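PDB 6LL8: inorganic pyrophosphatase from Shewanella sp. AS-11, which probably hydrolyses inorganic diphosphate to two phosphates as a metal-dependent type II pyrophosphatase. Local coordinates for residues V93-L98 / L145-I150; F203-M208 / G244-V249; D228-L233 / G260-V265; K239-G244 / L264-S269. All blocks are in the same frame, centred on the assembly; numbering follows the deposited sequence.

Interaction 1. Residues V93-L98 / L145-I150; sequences VDHHKL and LSDTVI. With MG (magnesium ion), chain D; MG (magnesium ion), chain F; 2PN (imidodiphosphoric acid), chain I.
H95 and D147 meet through a shared metal: this is a buried, metal-mediated contact between the loop leaving strand 88-94 and the last turn of helix 134-147. H95 NE2 and D147 OD2 bind one magnesium ion at 2.2 Å and 2.1 Å, and O3 of the imidodiphosphate joins them at 2.0 Å. The two ligand atoms lie close without a hydrogen bond, because both point at the same magnesium ion. The carboxylate lies at the edge of the imidazole, their planes 20° apart. D15 and D73 complete this ion's protein ligands, and the far nitrogen, H95 ND1, is hydrogen-bonded to V114 O, which fixes the ring's rotation. D94, H95 and H96 spell the DHH signature of the family. Within it, D94 OD1 accepts from H96 ND1 at 2.7 Å through its syn lone pair, almost in the ring plane and nearly straight at 179°, while H95 N reaches the same oxygen from above the carboxylate plane. Oriented this way, H96 NE2 accepts from the bridging N1 of the imidodiphosphate at 2.8 Å. D147 bridges two metals, one oxygen to each: its OD1 binds a second magnesium ion at 2.2 Å, shared with D13, imidodiphosphate O2 and two waters.

Interaction 2. Residues F203-M208 / G244-V249; sequences FKDFNM and GNRHSV. With 2PN (imidodiphosphoric acid), chain I.
F203 presents the edge of its ring to the guanidinium of R246: F203 CZ lies over one face of the group, 3.9 Å from R246 NE, with the two planes 84° apart. The site belongs to a beta-alpha-beta crossover of the DHHA2 domain, in which helix 230-243 links the parallel neighbours 211-220 and 248-255, and R246 N closes the Schellman motif that ends this helix, hydrogen-bonding to K241 O, with N245 as the C-prime residue. From there the arginine runs extended from CG to NE back toward edge strand 203-208, passing L212 of the intervening strand. It grips D205 side-on. R246 NE donates to D205 OD1 at 2.8 Å along an almost straight line (178°), and R246 NH2 donates to D205 OD2, also at 2.8 Å. Both oxygens use their syn lone pairs, and the carboxylate is nearly coplanar with the guanidinium, 19° apart. The remaining nitrogen, NH1, is hydrogen-bonded to L240 O, so the guanidinium is held to the helix end as well as to the strand. Beside it, F203 CE2 meets V249 CG1 at 4.3 Å. K204, between F203 and D205, runs instead to the active site: its extended chain lets K204 NZ donate to O1 (2.7 Å) and O4 (3.0 Å) of the imidodiphosphate, one oxygen on each phosphorus.

Interaction 3. Residues D228-L233 / G260-V265; sequences DIKADL and GSEMLV
L233 and L264 make the closest backbone approach, their CA atoms 8.4 Å apart, where the first turn of helix 230-243 lies against strand 260-267. At that separation the gap is filled by side chains alone. L264 sends its CD1 methyl to the CB of L233 at 4.0 Å, and the same methyl comes within 4.3 Å of K230 CG, so one branch of the leucine touches both helical residues. L233 also packs against A195 and V199 of helix 195-199. This is the helix-on-sheet packing of an alpha/beta domain, here within the DHHA2 region and away from the metal site, with the L233 side chain about 14 Å from a bound magnesium ion. Farther along, K230 and E262 reach for each other from opposite directions. K230 starts with CG anti to its own N and then bends at chi3 (-65°), while E262 leaves the strand with its chain extended. The result is a salt bridge of 2.6 Å from K230 NZ to E262 OE1, taken through the syn lone pair. E262 OE2 stays 4.0 Å from K230 NZ, so the grip is single-oxygen; R285 of the neighbouring strand packs beside both side chains. With the pair only partly exposed and its bond short, each charge probably stabilises the other's ionised form beside the leucine packing.

Interaction 4. Residues K239-G244 / L264-S269; sequences KLKVEG and LVVSDS
D268 contributes a flat carboxylate to this contact, and K241 NZ meets its OD1 from above the carboxylate plane, tilted 41° out of it, in a hydrogen bond of 2.8 Å. D268 OD2 is 4.0 Å from K241 NZ, so the salt bridge uses one oxygen. The lysine leaves the last turn of helix 230-243 extended and bends at chi4 (-69°), the rotation about CD-CE, which directs the ammonium to the end of strand 260-267. On the way its methylenes cross V266 at a slant. K241 CD lies 4.0 Å from V266 CG2, a contact that is less certain because V266 has two conformers, and K241 CE passes 4.0 Å from the carbonyl carbon of S267. The closest backbone approach is 7.5 Å, between the CA atoms of K241 and V266, where the helix packs on this strand of the DHHA2 domain. Just where the strand ends, S267 forms an ST turn: its OG accepts from S269 N at 3.0 Å and is also hydrogen-bonded to S248 on the adjacent strand, while D268 bonds to H247 through the backbone. The ion pair is held through one oxygen, off its plane; separately, because D268 is exposed, solvent probably screens the charges, with the lysine methylenes supplying much of the apolar contact.

How the interactions relate
Interactions 1 and 2 meet at the imidodiphosphate: their centres are 21 Å apart, yet H96 NE2 and K204 NZ lie side by side, 3.3 Å apart, and both the DHH and DHHA2 regions contribute to the pocket. Interaction 2 continues outward into interaction 4, whose centre is 8 Å away. They share G244, and probable hydrogen bonds join R246 N to K241 O (2.8 Å) and S248 OG to S267 OG (2.7 Å). Interactions 3 and 4, 14 Å apart between centres, fix the two ends of helix 230-243 to strand 260-267. Neither reaches interaction 1: the nearest atoms are about 9 Å and about 17 Å away, respectively.

Interaction 1. Residues V93-L98 / L145-I150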
loop_
_atom_site.group_PDB
_atom_site.type_symbol
_atom_site.label_atom_id
_atom_site.label_comp_id
_atom_site.label_asym_id
_atom_site.label_seq_id
_atom_site.Cartn_x
_atom_site.Cartn_y
_atom_site.Cartn_z
ATOM N N VAL A 93 10.539 -5.341 -6.029
ATOM C CA VAL A 93 10.809 -5.376 -4.574
ATOM C C VAL A 93 9.467 -5.240 -3.889
ATOM O O VAL A 93 8.725 -4.286 -4.158
ATOM C CB VAL A 93 11.835 -4.319 -4.135
ATOM C CG1 VAL A 93 11.466 -2.895 -4.516
ATOM C CG2 VAL A 93 12.084 -4.448 -2.649
ATOM N N ASP A 94 9.122 -6.196 -3.020
ATOM C CA ASP A 94 7.732 -6.249 -2.536
ATOM C C ASP A 94 7.627 -7.134 -1.320
ATOM O O ASP A 94 8.570 -7.824 -0.927
ATOM C CB ASP A 94 6.810 -6.726 -3.662
ATOM C CG ASP A 94 5.330 -6.576 -3.381
ATOM O OD1 ASP A 94 4.973 -5.685 -2.550
ATOM O OD2 ASP A 94 4.542 -7.312 -3.985
ATOM N N HIS A 95 6.420 -7.165 -0.765
ATOM C CA HIS A 95 6.031 -7.941 0.428
ATOM C C HIS A 95 4.577 -8.412 0.325
ATOM O O HIS A 95 3.949 -8.665 1.342
ATOM C CB HIS A 95 6.300 -7.135 1.695
ATOM C CG HIS A 95 5.508 -5.870 1.866
ATOM N ND1 HIS A 95 4.997 -5.527 3.092
ATOM C CD2 HIS A 95 5.206 -4.839 1.039
ATOM C CE1 HIS A 95 4.411 -4.330 2.971
ATOM N NE2 HIS A 95 4.514 -3.871 1.743
ATOM N N HIS A 96 4.054 -8.520 -0.895
ATOM C CA HIS A 96 2.705 -9.041 -1.169
ATOM C C HIS A 96 2.763 -10.462 -1.710
ATOM O O HIS A 96 3.842 -10.963 -2.070
ATOM C CB HIS A 96 1.961 -8.146 -2.174
ATOM C CG HIS A 96 1.567 -6.823 -1.609
ATOM N ND1 HIS A 96 2.427 -5.722 -1.581
ATOM C CD2 HIS A 96 0.403 -6.396 -1.048
ATOM C CE1 HIS A 96 1.786 -4.706 -1.000
ATOM N NE2 HIS A 96 0.546 -5.083 -0.681
ATOM N N LYS A 97 1.599 -11.078 -1.824
ATOM C CA LYS A 97 1.431 -12.301 -2.595
ATOM C C LYS A 97 2.006 -12.127 -3.988
ATOM O O LYS A 97 2.141 -11.003 -4.497
ATOM C CB LYS A 97 -0.056 -12.628 -2.674
ATOM C CG LYS A 97 -0.879 -11.740 -3.593
ATOM C CD LYS A 97 -2.364 -12.057 -3.473
ATOM C CE LYS A 97 -3.266 -11.170 -4.291
ATOM N NZ LYS A 97 -3.082 -11.347 -5.747
ATOM N N LEU A 98 2.295 -13.254 -4.616
ATOM C CA LEU A 98 2.764 -13.238 -6.006
ATOM C C LEU A 98 1.559 -13.098 -6.926
ATOM O O LEU A 98 0.705 -13.977 -6.976
ATOM C CB LEU A 98 3.540 -14.503 -6.318
ATOM C CG LEU A 98 4.147 -14.565 -7.708
ATOM C CD1 LEU A 98 5.104 -13.402 -7.948
ATOM C CD2 LEU A 98 4.844 -15.884 -7.925
ATOM N N LEU A 145 6.886 2.468 9.506
ATOM C CA LEU A 145 5.934 2.773 10.592
ATOM C C LEU A 145 4.509 2.790 10.065
ATOM O O LEU A 145 3.577 2.377 10.768
ATOM C CB LEU A 145 6.299 4.113 11.218
ATOM C CG LEU A 145 7.534 4.098 12.103
ATOM C CD1 LEU A 145 8.004 5.529 12.306
ATOM C CD2 LEU A 145 7.274 3.412 13.430
ATOM N N SER A 146 4.287 3.277 8.853
ATOM C CA SER A 146 2.942 3.333 8.252
ATOM C C SER A 146 2.470 1.922 7.917
ATOM O O SER A 146 1.372 1.520 8.343
ATOM C CB SER A 146 2.951 4.229 7.042
ATOM O OG SER A 146 1.632 4.386 6.603
ATOM N N ASP A 147 3.253 1.196 7.140
ATOM C CA ASP A 147 2.821 -0.146 6.704
ATOM C C ASP A 147 2.616 -1.094 7.874
ATOM O O ASP A 147 1.721 -1.931 7.821
ATOM C CB ASP A 147 3.841 -0.747 5.753
ATOM C CG ASP A 147 3.502 -0.542 4.299
ATOM O OD1 ASP A 147 2.893 0.482 4.004
ATOM O OD2 ASP A 147 3.940 -1.342 3.430
ATOM N N THR A 148 3.413 -0.973 8.926
ATOM C CA THR A 148 3.283 -1.856 10.078
ATOM C C THR A 148 2.308 -1.310 11.115
ATOM O O THR A 148 2.121 -1.970 12.142
ATOM C CB THR A 148 4.611 -2.138 10.746
ATOM O OG1 THR A 148 5.128 -0.974 11.376
ATOM C CG2 THR A 148 5.620 -2.773 9.820
ATOM N N VAL A 149 1.711 -0.165 10.869
ATOM C CA VAL A 149 0.765 0.437 11.840
ATOM C C VAL A 149 1.476 0.575 13.191
ATOM O O VAL A 149 0.992 0.119 14.245
ATOM C CB VAL A 149 -0.598 -0.274 11.904
ATOM C CG1 VAL A 149 -1.596 0.573 12.694
ATOM C CG2 VAL A 149 -1.123 -0.569 10.512
ATOM N N ILE A 150 2.632 1.210 13.177
ATOM C CA ILE A 150 3.406 1.439 14.418
ATOM C C ILE A 150 3.636 0.098 15.111
ATOM O O ILE A 150 3.545 -0.017 16.349
ATOM C CB ILE A 150 2.769 2.483 15.351
ATOM C CG1 ILE A 150 1.958 3.568 14.635
ATOM C CG2 ILE A 150 3.867 3.091 16.215
ATOM C CD1 ILE A 150 1.209 4.530 15.565
HETATM MG MG MG D . 3.699 -1.814 1.354
HETATM MG MG MG F . 1.292 0.799 2.534
HETATM P P1 2PN I . 0.536 -2.095 1.318
HETATM O O1 2PN I . 0.562 -1.506 -0.090
HETATM O O2 2PN I . 0.057 -1.104 2.345
HETATM O O3 2PN I . 1.880 -2.700 1.679
HETATM N N1 2PN I . -0.540 -3.340 1.285
HETATM P P2 2PN I . -2.039 -3.602 1.924
HETATM O O4 2PN I . -2.882 -4.055 0.736
HETATM O O5 2PN I . -2.550 -2.295 2.489
HETATM O O6 2PN I . -1.907 -4.683 2.969
HETATM O O HOH W 1 -0.671 1.226 3.808
HETATM O O HOH W 2 2.375 2.903 2.983
#

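Interaction 2. Residues F203-M208 / G244-V249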
loop_
_atom_site.group_PDB
_atom_site.type_symbol
_atom_site.label_atom_id
_atom_site.label_comp_id
_atom_site.label_asym_id
_atom_site.label_seq_id
_atom_site.Cartn_x
_atom_site.Cartn_y
_atom_site.Cartn_z
ATOM N N PHE A 203 -7.018 2.483 -2.263
ATOM C CA PHE A 203 -7.878 1.545 -2.989
ATOM C C PHE A 203 -7.062 0.720 -3.950
ATOM O O PHE A 203 -6.205 1.287 -4.641
ATOM C CB PHE A 203 -8.940 2.357 -3.733
ATOM C CG PHE A 203 -9.903 1.521 -4.534
ATOM C CD1 PHE A 203 -9.601 1.191 -5.843
ATOM C CD2 PHE A 203 -11.076 1.068 -3.959
ATOM C CE1 PHE A 203 -10.480 0.425 -6.584
ATOM C CE2 PHE A 203 -11.941 0.269 -4.707
ATOM C CZ PHE A 203 -11.626 -0.041 -6.006
ATOM N N LYS A 204 -7.345 -0.575 -4.002
ATOM C CA LYS A 204 -6.688 -1.494 -4.928
ATOM C C LYS A 204 -7.717 -2.402 -5.570
ATOM O O LYS A 204 -8.615 -2.902 -4.892
ATOM C CB LYS A 204 -5.664 -2.363 -4.208
ATOM C CG LYS A 204 -4.497 -1.567 -3.631
ATOM C CD LYS A 204 -3.558 -2.463 -2.845
ATOM C CE LYS A 204 -2.380 -1.685 -2.271
ATOM N NZ LYS A 204 -1.497 -2.581 -1.507
ATOM N N ASP A 205 -7.543 -2.646 -6.852
ATOM C CA ASP A 205 -8.272 -3.689 -7.582
ATOM C C ASP A 205 -7.455 -4.972 -7.574
ATOM O O ASP A 205 -6.214 -4.955 -7.701
ATOM C CB ASP A 205 -8.591 -3.273 -9.009
ATOM C CG ASP A 205 -9.832 -2.427 -9.158
ATOM O OD1 ASP A 205 -10.821 -2.711 -8.450
ATOM O OD2 ASP A 205 -9.830 -1.496 -9.977
ATOM N N PHE A 206 -8.170 -6.069 -7.492
ATOM C CA PHE A 206 -7.641 -7.440 -7.517
ATOM C C PHE A 206 -8.405 -8.231 -8.553
ATOM O O PHE A 206 -9.641 -8.207 -8.564
ATOM C CB PHE A 206 -7.823 -8.114 -6.160
ATOM C CG PHE A 206 -7.055 -7.426 -5.062
ATOM C CD1 PHE A 206 -7.611 -6.359 -4.373
ATOM C CD2 PHE A 206 -5.756 -7.796 -4.768
ATOM C CE1 PHE A 206 -6.901 -5.684 -3.407
ATOM C CE2 PHE A 206 -5.052 -7.136 -3.776
ATOM C CZ PHE A 206 -5.613 -6.066 -3.107
ATOM N N ASN A 207 -7.678 -8.996 -9.346
ATOM C CA ASN A 207 -8.272 -10.050 -10.196
ATOM C C ASN A 207 -8.250 -11.350 -9.403
ATOM O O ASN A 207 -7.151 -11.910 -9.166
ATOM C CB ASN A 207 -7.471 -10.170 -11.480
ATOM C CG ASN A 207 -8.025 -11.212 -12.400
ATOM O OD1 ASN A 207 -8.937 -11.928 -12.051
ATOM N ND2 ASN A 207 -7.438 -11.302 -13.564
ATOM N N MET A 208 -9.406 -11.786 -8.923
ATOM C CA MET A 208 -9.519 -13.028 -8.125
ATOM C C MET A 208 -10.256 -14.074 -8.963
ATOM O O MET A 208 -11.467 -14.011 -9.070
ATOM C CB MET A 208 -10.232 -12.736 -6.811
ATOM C CG MET A 208 -9.442 -11.739 -5.962
ATOM S SD MET A 208 -10.117 -11.627 -4.305
ATOM C CE MET A 208 -8.892 -10.601 -3.508
ATOM N N GLY A 244 -16.923 0.270 -12.662
ATOM C CA GLY A 244 -15.801 -0.573 -13.096
ATOM C C GLY A 244 -16.224 -1.983 -13.414
ATOM O O GLY A 244 -15.357 -2.826 -13.637
ATOM N N ASN A 245 -17.525 -2.255 -13.486
ATOM C CA ASN A 245 -18.063 -3.612 -13.739
ATOM C C ASN A 245 -17.356 -4.595 -12.805
ATOM O O ASN A 245 -16.882 -5.665 -13.210
ATOM C CB ASN A 245 -17.901 -4.017 -15.204
ATOM C CG ASN A 245 -18.747 -5.212 -15.580
ATOM O OD1 ASN A 245 -19.790 -5.461 -14.989
ATOM N ND2 ASN A 245 -18.302 -5.960 -16.579
ATOM N N ARG A 246 -17.333 -4.254 -11.536
ATOM C CA ARG A 246 -16.662 -5.096 -10.531
ATOM C C ARG A 246 -17.621 -6.130 -9.961
ATOM O O ARG A 246 -18.847 -5.874 -9.819
ATOM C CB ARG A 246 -16.118 -4.219 -9.408
ATOM C CG ARG A 246 -15.009 -3.273 -9.842
ATOM C CD ARG A 246 -14.501 -2.406 -8.696
ATOM N NE ARG A 246 -13.321 -1.656 -9.078
ATOM C CZ ARG A 246 -13.331 -0.504 -9.730
ATOM N NH1 ARG A 246 -14.455 0.123 -10.024
ATOM N NH2 ARG A 246 -12.200 0.013 -10.149
ATOM N N HIS A 247 -17.105 -7.288 -9.593
ATOM C CA HIS A 247 -17.858 -8.304 -8.838
ATOM C C HIS A 247 -18.203 -7.755 -7.461
ATOM O O HIS A 247 -19.319 -7.971 -6.965
ATOM C CB HIS A 247 -17.046 -9.599 -8.790
ATOM C CG HIS A 247 -17.694 -10.672 -7.991
ATOM N ND1 HIS A 247 -17.723 -10.652 -6.621
ATOM C CD2 HIS A 247 -18.385 -11.776 -8.385
ATOM C CE1 HIS A 247 -18.408 -11.712 -6.201
ATOM N NE2 HIS A 247 -18.802 -12.435 -7.284
ATOM N N SER A 248 -17.233 -7.140 -6.797
ATOM C CA SER A 248 -17.374 -6.695 -5.408
ATOM C C SER A 248 -16.595 -5.398 -5.210
ATOM O O SER A 248 -15.520 -5.235 -5.805
ATOM C CB SER A 248 -16.839 -7.721 -4.444
ATOM O OG SER A 248 -17.507 -8.970 -4.517
ATOM N N VAL A 249 -17.095 -4.567 -4.311
ATOM C CA VAL A 249 -16.315 -3.455 -3.721
ATOM C C VAL A 249 -16.439 -3.551 -2.221
ATOM O O VAL A 249 -17.558 -3.637 -1.702
ATOM C CB VAL A 249 -16.693 -2.059 -4.241
ATOM C CG1 VAL A 249 -15.871 -1.005 -3.525
ATOM C CG2 VAL A 249 -16.524 -1.933 -5.749
HETATM P P1 2PN I . 0.536 -2.095 1.318
HETATM O O1 2PN I . 0.562 -1.506 -0.090
HETATM O O2 2PN I . 0.057 -1.104 2.345
HETATM O O3 2PN I . 1.880 -2.700 1.679
HETATM N N1 2PN I . -0.540 -3.340 1.285
HETATM P P2 2PN I . -2.039 -3.602 1.924
HETATM O O4 2PN I . -2.882 -4.055 0.736
HETATM O O5 2PN I . -2.550 -2.295 2.489
HETATM O O6 2PN I . -1.907 -4.683 2.969
#

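Interaction 3. Residues D228-L233 / G260-V265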
loop_
_atom_site.group_PDB
_atom_site.type_symbol
_atom_site.label_atom_id
_atom_site.label_comp_id
_atom_site.label_asym_id
_atom_site.label_seq_id
_atom_site.Cartn_x
_atom_site.Cartn_y
_atom_site.Cartn_z
ATOM N N ASP A 228 -21.048 10.017 10.416
ATOM C CA ASP A 228 -21.987 10.879 9.658
ATOM C C ASP A 228 -21.939 10.560 8.159
ATOM O O ASP A 228 -22.960 10.738 7.482
ATOM C CB ASP A 228 -21.721 12.366 9.889
ATOM C CG ASP A 228 -22.027 12.834 11.303
ATOM O OD1 ASP A 228 -22.724 12.104 12.051
ATOM O OD2 ASP A 228 -21.563 13.934 11.659
ATOM N N ILE A 229 -20.800 10.087 7.654
ATOM C CA ILE A 229 -20.551 9.915 6.184
ATOM C C ILE A 229 -20.714 8.450 5.789
ATOM O O ILE A 229 -20.618 8.157 4.591
ATOM C CB ILE A 229 -19.174 10.457 5.709
ATOM C CG1 ILE A 229 -19.122 10.663 4.184
ATOM C CG2 ILE A 229 -18.016 9.581 6.160
ATOM C CD1 ILE A 229 -17.887 11.433 3.686
ATOM N N LYS A 230 -20.980 7.558 6.731
ATOM C CA LYS A 230 -21.006 6.105 6.424
ATOM C C LYS A 230 -22.008 5.795 5.309
ATOM O O LYS A 230 -21.666 5.041 4.372
ATOM C CB LYS A 230 -21.241 5.279 7.686
ATOM C CG LYS A 230 -20.870 3.820 7.519
ATOM C CD LYS A 230 -20.907 3.078 8.822
ATOM C CE LYS A 230 -19.846 3.588 9.777
ATOM N NZ LYS A 230 -19.806 2.781 11.007
ATOM N N ALA A 231 -23.232 6.291 5.395
ATOM C CA ALA A 231 -24.241 6.013 4.353
ATOM C C ALA A 231 -23.750 6.533 2.995
ATOM O O ALA A 231 -24.017 5.874 1.966
ATOM C CB ALA A 231 -25.568 6.592 4.754
ATOM N N ASP A 232 -23.090 7.680 2.965
ATOM C CA ASP A 232 -22.513 8.255 1.714
ATOM C C ASP A 232 -21.419 7.328 1.177
ATOM O O ASP A 232 -21.341 7.128 -0.027
ATOM C CB ASP A 232 -21.993 9.680 1.943
ATOM C CG ASP A 232 -23.075 10.734 2.221
ATOM O OD1 ASP A 232 -24.216 10.428 1.943
ATOM O OD2 ASP A 232 -22.704 11.806 2.701
ATOM N N LEU A 233 -20.608 6.738 2.048
ATOM C CA LEU A 233 -19.590 5.773 1.590
ATOM C C LEU A 233 -20.261 4.544 0.995
ATOM O O LEU A 233 -19.805 4.040 -0.043
ATOM C CB LEU A 233 -18.665 5.385 2.733
ATOM C CG LEU A 233 -17.807 6.492 3.335
ATOM C CD1 LEU A 233 -17.117 6.004 4.584
ATOM C CD2 LEU A 233 -16.797 7.010 2.342
ATOM N N GLY A 260 -9.127 -3.249 14.794
ATOM C CA GLY A 260 -10.121 -4.003 14.024
ATOM C C GLY A 260 -10.712 -3.137 12.942
ATOM O O GLY A 260 -10.418 -1.917 12.881
ATOM N N SER A 261 -11.513 -3.746 12.079
ATOM C CA SER A 261 -12.078 -3.031 10.922
ATOM C C SER A 261 -13.558 -3.310 10.797
ATOM O O SER A 261 -13.969 -4.472 10.928
ATOM C CB SER A 261 -11.396 -3.463 9.628
ATOM O OG SER A 261 -10.008 -3.165 9.617
ATOM N N GLU A 262 -14.310 -2.287 10.408
ATOM C CA GLU A 262 -15.660 -2.512 9.882
ATOM C C GLU A 262 -15.536 -2.586 8.368
ATOM O O GLU A 262 -15.011 -1.627 7.778
ATOM C CB GLU A 262 -16.591 -1.391 10.320
ATOM C CG GLU A 262 -18.004 -1.657 9.848
ATOM C CD GLU A 262 -19.055 -0.705 10.329
ATOM O OE1 GLU A 262 -18.825 0.476 10.203
ATOM O OE2 GLU A 262 -20.102 -1.180 10.762
ATOM N N MET A 263 -16.037 -3.630 7.766
ATOM C CA MET A 263 -16.018 -3.749 6.314
ATOM C C MET A 263 -17.387 -3.441 5.760
ATOM O O MET A 263 -18.372 -4.043 6.170
ATOM C CB MET A 263 -15.596 -5.150 5.886
ATOM C CG MET A 263 -15.448 -5.307 4.385
ATOM S SD MET A 263 -15.122 -7.001 3.855
ATOM C CE MET A 263 -13.347 -7.054 4.094
ATOM N N LEU A 264 -17.438 -2.508 4.831
ATOM C CA LEU A 264 -18.632 -2.185 4.030
ATOM C C LEU A 264 -18.537 -3.016 2.754
ATOM O O LEU A 264 -17.457 -3.013 2.118
ATOM C CB LEU A 264 -18.699 -0.695 3.714
ATOM C CG LEU A 264 -18.545 0.264 4.891
ATOM C CD1 LEU A 264 -18.656 1.711 4.427
ATOM C CD2 LEU A 264 -19.524 -0.026 5.994
ATOM N N VAL A 265 -19.617 -3.681 2.345
ATOM C CA VAL A 265 -19.569 -4.668 1.258
ATOM C C VAL A 265 -20.698 -4.407 0.278
ATOM O O VAL A 265 -21.883 -4.405 0.690
ATOM C CB VAL A 265 -19.702 -6.093 1.830
ATOM C CG1 VAL A 265 -19.694 -7.140 0.720
ATOM C CG2 VAL A 265 -18.630 -6.388 2.875
#

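Interaction 4. Residues K239-G244 / L264-S269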
loop_
_atom_site.group_PDB
_atom_site.type_symbol
_atom_site.label_atom_id
_atom_site.label_comp_id
_atom_site.label_asym_id
_atom_site.label_seq_id
_atom_site.Cartn_x
_atom_site.Cartn_y
_atom_site.Cartn_z
ATOM N N LYS A 239 -21.880 2.687 -6.517
ATOM C CA LYS A 239 -21.605 3.375 -7.795
ATOM C C LYS A 239 -20.278 2.885 -8.363
ATOM O O LYS A 239 -20.216 2.584 -9.551
ATOM C CB LYS A 239 -21.576 4.887 -7.602
ATOM C CG LYS A 239 -22.909 5.543 -7.293
ATOM C CD LYS A 239 -22.806 7.066 -7.157
ATOM C CE LYS A 239 -23.986 7.732 -6.483
ATOM N NZ LYS A 239 -25.247 7.508 -7.224
ATOM N N LEU A 240 -19.242 2.806 -7.524
ATOM C CA LEU A 240 -17.919 2.385 -8.008
ATOM C C LEU A 240 -17.974 0.965 -8.553
ATOM O O LEU A 240 -17.299 0.663 -9.543
ATOM C CB LEU A 240 -16.919 2.521 -6.857
ATOM C CG LEU A 240 -15.468 2.265 -7.220
ATOM C CD1 LEU A 240 -14.964 3.180 -8.323
ATOM C CD2 LEU A 240 -14.628 2.437 -5.974
ATOM N N LYS A 241 -18.750 0.089 -7.934
ATOM C CA LYS A 241 -18.915 -1.299 -8.384
ATOM C C LYS A 241 -19.388 -1.283 -9.839
ATOM O O LYS A 241 -18.865 -2.003 -10.694
ATOM C CB LYS A 241 -19.883 -2.044 -7.474
ATOM C CG LYS A 241 -20.163 -3.475 -7.902
ATOM C CD LYS A 241 -21.160 -4.120 -7.005
ATOM C CE LYS A 241 -21.496 -5.530 -7.430
ATOM N NZ LYS A 241 -22.272 -5.570 -8.699
ATOM N N VAL A 242 -20.431 -0.515 -10.118
ATOM C CA VAL A 242 -21.037 -0.454 -11.467
ATOM C C VAL A 242 -20.062 0.190 -12.434
ATOM O O VAL A 242 -19.857 -0.306 -13.547
ATOM C CB VAL A 242 -22.367 0.318 -11.428
ATOM C CG1 VAL A 242 -22.846 0.646 -12.832
ATOM C CG2 VAL A 242 -23.381 -0.437 -10.609
ATOM N N GLU A 243 -19.444 1.290 -12.022
ATOM C CA GLU A 243 -18.569 2.059 -12.935
ATOM C C GLU A 243 -17.446 1.185 -13.476
ATOM O O GLU A 243 -17.080 1.361 -14.651
ATOM C CB GLU A 243 -17.957 3.254 -12.233
ATOM C CG GLU A 243 -18.967 4.334 -11.915
ATOM C CD GLU A 243 -18.483 5.376 -10.927
ATOM O OE1 GLU A 243 -17.250 5.509 -10.790
ATOM O OE2 GLU A 243 -19.347 6.045 -10.273
ATOM N N GLY A 244 -16.923 0.270 -12.662
ATOM C CA GLY A 244 -15.801 -0.573 -13.096
ATOM C C GLY A 244 -16.224 -1.983 -13.414
ATOM O O GLY A 244 -15.357 -2.826 -13.637
ATOM N N LEU A 264 -17.438 -2.508 4.831
ATOM C CA LEU A 264 -18.632 -2.185 4.030
ATOM C C LEU A 264 -18.537 -3.016 2.754
ATOM O O LEU A 264 -17.457 -3.013 2.118
ATOM C CB LEU A 264 -18.699 -0.695 3.714
ATOM C CG LEU A 264 -18.545 0.264 4.891
ATOM C CD1 LEU A 264 -18.656 1.711 4.427
ATOM C CD2 LEU A 264 -19.524 -0.026 5.994
ATOM N N VAL A 265 -19.617 -3.681 2.345
ATOM C CA VAL A 265 -19.569 -4.668 1.258
ATOM C C VAL A 265 -20.698 -4.407 0.278
ATOM O O VAL A 265 -21.883 -4.405 0.690
ATOM C CB VAL A 265 -19.702 -6.093 1.830
ATOM C CG1 VAL A 265 -19.694 -7.140 0.720
ATOM C CG2 VAL A 265 -18.630 -6.388 2.875
ATOM N N VAL A 266 -20.365 -4.340 -0.990
ATOM C CA VAL A 266 -21.343 -4.512 -2.093
ATOM C C VAL A 266 -20.802 -5.587 -3.014
ATOM O O VAL A 266 -19.647 -5.521 -3.391
ATOM C CB VAL A 266 -21.632 -3.190 -2.823
ATOM C CG1 VAL A 266 -22.345 -2.235 -1.893
ATOM C CG2 VAL A 266 -20.385 -2.537 -3.379
ATOM N N SER A 267 -21.575 -6.623 -3.262
ATOM C CA SER A 267 -21.037 -7.804 -3.963
ATOM C C SER A 267 -22.121 -8.504 -4.758
ATOM O O SER A 267 -23.247 -8.630 -4.278
ATOM C CB SER A 267 -20.457 -8.757 -2.963
ATOM O OG SER A 267 -19.848 -9.868 -3.588
ATOM N N ASP A 268 -21.721 -9.065 -5.868
ATOM C CA ASP A 268 -22.544 -10.042 -6.610
ATOM C C ASP A 268 -22.769 -11.321 -5.806
ATOM O O ASP A 268 -23.694 -12.060 -6.167
ATOM C CB ASP A 268 -21.915 -10.329 -7.971
ATOM C CG ASP A 268 -22.019 -9.170 -8.947
ATOM O OD1 ASP A 268 -22.847 -8.263 -8.735
ATOM O OD2 ASP A 268 -21.294 -9.188 -9.953
ATOM N N SER A 269 -21.930 -11.616 -4.811
ATOM C CA SER A 269 -22.112 -12.790 -3.931
ATOM C C SER A 269 -22.757 -12.356 -2.614
ATOM O O SER A 269 -22.124 -11.637 -1.819
ATOM C CB SER A 269 -20.836 -13.514 -3.672
ATOM O OG SER A 269 -21.078 -14.564 -2.753
#